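Ets DNA-binding protein pokkuri (PDB 1SV4) represses transcription as an ETS-family DNA-binding factor that holds back photoreceptor development, opposing the RAS-mediated proneural signal; this chain is its SAM/Pointed domain. Local coordinates at residues D9-S14 / M71-S76. The protein carries 1 engineered substitution. Numbering follows the deposited sequence.
Sequences DPRLWS and MLIIES
Pro10 turns its ring onto helix 62-77, where CG meets two successive side chains, lying 4.0 Å from Leu72 CB and 4.1 Å from Ile73 CG1. Three residues on from Pro10, Trp13 meets Leu72 with the side chains at about a right angle: CH2 lies 3.7 Å from Leu72 CD1, which comes to the indole edge near the ring plane. One indole face is taken by Pro10 itself, whose CA sits 3.5 Å above the ring centre, and both residues present carbon atoms to the helix. Leu69, on the same helix, touches both. This joins the segment leading into helix 15-28 to the C-terminal helix 62-77 of the helical SAM/Pointed domain.

Polar bonds shape each segment internally. Asp9 OD1 accepts from Arg11 N at 3.0 Å in an Asx turn, the donor standing 46° out of the carboxylate plane. Within helix 62-77, chi1 of 73° puts Ser76 OG between its own backbone N and carbonyl carbon, where it donates to Ile73 O at 2.8 Å and also comes within 3.9 Å of Pro10 CD. Trp13 NE1 donates to Pro7 O, just before segment 9-14. At the more exposed margin, the Arg11 chain, bent at chi2 (-87°), brings NH2 to 3.9 Å from Ile73 CG2, the two side chains crossing at about a right angle.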
loop_
_atom_site.group_PDB
_atom_site.type_symbol
_atom_site.label_atom_id
_atom_site.label_comp_id
_atom_site.label_asym_id
_atom_site.label_seq_id
_atom_site.Cartn_x
_atom_site.Cartn_y
_atom_site.Cartn_z
ATOM N N ASP A 9 -6.617 4.634 -9.438
ATOM C CA ASP A 9 -7.563 4.229 -8.396
ATOM C C ASP A 9 -7.087 2.920 -7.738
ATOM O O ASP A 9 -7.205 1.842 -8.325
ATOM C CB ASP A 9 -8.956 4.028 -9.009
ATOM C CG ASP A 9 -10.010 3.684 -7.972
ATOM O OD1 ASP A 9 -9.636 3.409 -6.809
ATOM O OD2 ASP A 9 -11.212 3.688 -8.323
ATOM N N PRO A 10 -6.572 3.002 -6.497
ATOM C CA PRO A 10 -6.069 1.849 -5.738
ATOM C C PRO A 10 -7.055 0.686 -5.624
ATOM O O PRO A 10 -6.649 -0.464 -5.476
ATOM C CB PRO A 10 -5.742 2.445 -4.363
ATOM C CG PRO A 10 -5.476 3.896 -4.670
ATOM C CD PRO A 10 -6.562 4.214 -5.663
ATOM N N ARG A 11 -8.349 0.987 -5.683
ATOM C CA ARG A 11 -9.373 -0.046 -5.570
ATOM C C ARG A 11 -9.353 -0.963 -6.783
ATOM O O ARG A 11 -9.940 -2.038 -6.753
ATOM C CB ARG A 11 -10.770 0.581 -5.475
ATOM C CG ARG A 11 -10.865 1.802 -4.593
ATOM C CD ARG A 11 -11.119 1.447 -3.152
ATOM N NE ARG A 11 -11.445 2.652 -2.397
ATOM C CZ ARG A 11 -11.854 2.670 -1.132
ATOM N NH1 ARG A 11 -11.998 1.537 -0.445
ATOM N NH2 ARG A 11 -12.125 3.836 -0.556
ATOM N N LEU A 12 -8.689 -0.527 -7.848
ATOM C CA LEU A 12 -8.615 -1.307 -9.080
ATOM C C LEU A 12 -7.343 -2.134 -9.162
ATOM O O LEU A 12 -7.138 -2.878 -10.113
ATOM C CB LEU A 12 -8.683 -0.381 -10.296
ATOM C CG LEU A 12 -9.920 0.509 -10.350
ATOM C CD1 LEU A 12 -9.935 1.247 -11.667
ATOM C CD2 LEU A 12 -11.185 -0.347 -10.192
ATOM N N TRP A 13 -6.490 -2.004 -8.160
ATOM C CA TRP A 13 -5.236 -2.738 -8.154
ATOM C C TRP A 13 -5.364 -4.251 -8.008
ATOM O O TRP A 13 -6.164 -4.753 -7.219
ATOM C CB TRP A 13 -4.334 -2.233 -7.031
ATOM C CG TRP A 13 -3.816 -0.844 -7.215
ATOM C CD1 TRP A 13 -3.887 -0.071 -8.341
ATOM C CD2 TRP A 13 -3.085 -0.085 -6.254
ATOM N NE1 TRP A 13 -3.241 1.126 -8.138
ATOM C CE2 TRP A 13 -2.740 1.145 -6.864
ATOM C CE3 TRP A 13 -2.689 -0.323 -4.933
ATOM C CZ2 TRP A 13 -2.013 2.128 -6.201
ATOM C CZ3 TRP A 13 -1.965 0.656 -4.273
ATOM C CH2 TRP A 13 -1.635 1.868 -4.910
ATOM N N SER A 14 -4.544 -4.960 -8.782
ATOM C CA SER A 14 -4.473 -6.421 -8.743
ATOM C C SER A 14 -3.501 -6.726 -7.600
ATOM O O SER A 14 -2.939 -5.806 -6.993
ATOM C CB SER A 14 -3.885 -6.966 -10.051
ATOM O OG SER A 14 -2.545 -6.517 -10.223
ATOM N N MET A 71 -3.689 8.745 1.088
ATOM C CA MET A 71 -3.468 9.926 0.274
ATOM C C MET A 71 -3.717 9.613 -1.195
ATOM O O MET A 71 -4.228 10.458 -1.929
ATOM C CB MET A 71 -2.058 10.456 0.502
ATOM C CG MET A 71 -1.844 10.821 1.963
ATOM S SD MET A 71 -0.478 11.929 2.278
ATOM C CE MET A 71 0.876 10.769 2.324
ATOM N N LEU A 72 -3.379 8.398 -1.625
ATOM C CA LEU A 72 -3.619 8.013 -3.011
ATOM C C LEU A 72 -5.118 7.885 -3.259
ATOM O O LEU A 72 -5.617 8.265 -4.323
ATOM C CB LEU A 72 -2.941 6.680 -3.342
ATOM C CG LEU A 72 -1.420 6.712 -3.452
ATOM C CD1 LEU A 72 -0.919 5.363 -3.943
ATOM C CD2 LEU A 72 -1.002 7.817 -4.419
ATOM N N ILE A 73 -5.832 7.344 -2.277
ATOM C CA ILE A 73 -7.277 7.180 -2.389
ATOM C C ILE A 73 -7.907 8.564 -2.509
ATOM O O ILE A 73 -8.749 8.801 -3.374
ATOM C CB ILE A 73 -7.850 6.434 -1.153
ATOM C CG1 ILE A 73 -7.392 4.975 -1.181
ATOM C CG2 ILE A 73 -9.374 6.520 -1.135
ATOM C CD1 ILE A 73 -7.677 4.221 0.089
ATOM N N ILE A 74 -7.483 9.477 -1.644
ATOM C CA ILE A 74 -7.996 10.842 -1.672
ATOM C C ILE A 74 -7.641 11.481 -3.007
ATOM O O ILE A 74 -8.491 12.062 -3.680
ATOM C CB ILE A 74 -7.380 11.686 -0.539
ATOM C CG1 ILE A 74 -7.933 11.219 0.807
ATOM C CG2 ILE A 74 -7.660 13.161 -0.765
ATOM C CD1 ILE A 74 -7.247 11.854 1.990
ATOM N N GLU A 75 -6.374 11.356 -3.382
ATOM C CA GLU A 75 -5.866 11.914 -4.627
ATOM C C GLU A 75 -6.599 11.386 -5.863
ATOM O O GLU A 75 -6.592 12.027 -6.913
ATOM C CB GLU A 75 -4.373 11.607 -4.748
ATOM C CG GLU A 75 -3.675 12.294 -5.902
ATOM C CD GLU A 75 -2.208 11.905 -6.000
ATOM O OE1 GLU A 75 -1.499 12.001 -4.973
ATOM O OE2 GLU A 75 -1.766 11.506 -7.103
ATOM N N SER A 76 -7.226 10.219 -5.747
ATOM C CA SER A 76 -7.945 9.644 -6.880
ATOM C C SER A 76 -9.413 10.055 -6.869
ATOM O O SER A 76 -10.034 10.180 -7.924
ATOM C CB SER A 76 -7.849 8.114 -6.868
ATOM O OG SER A 76 -8.655 7.554 -5.845
#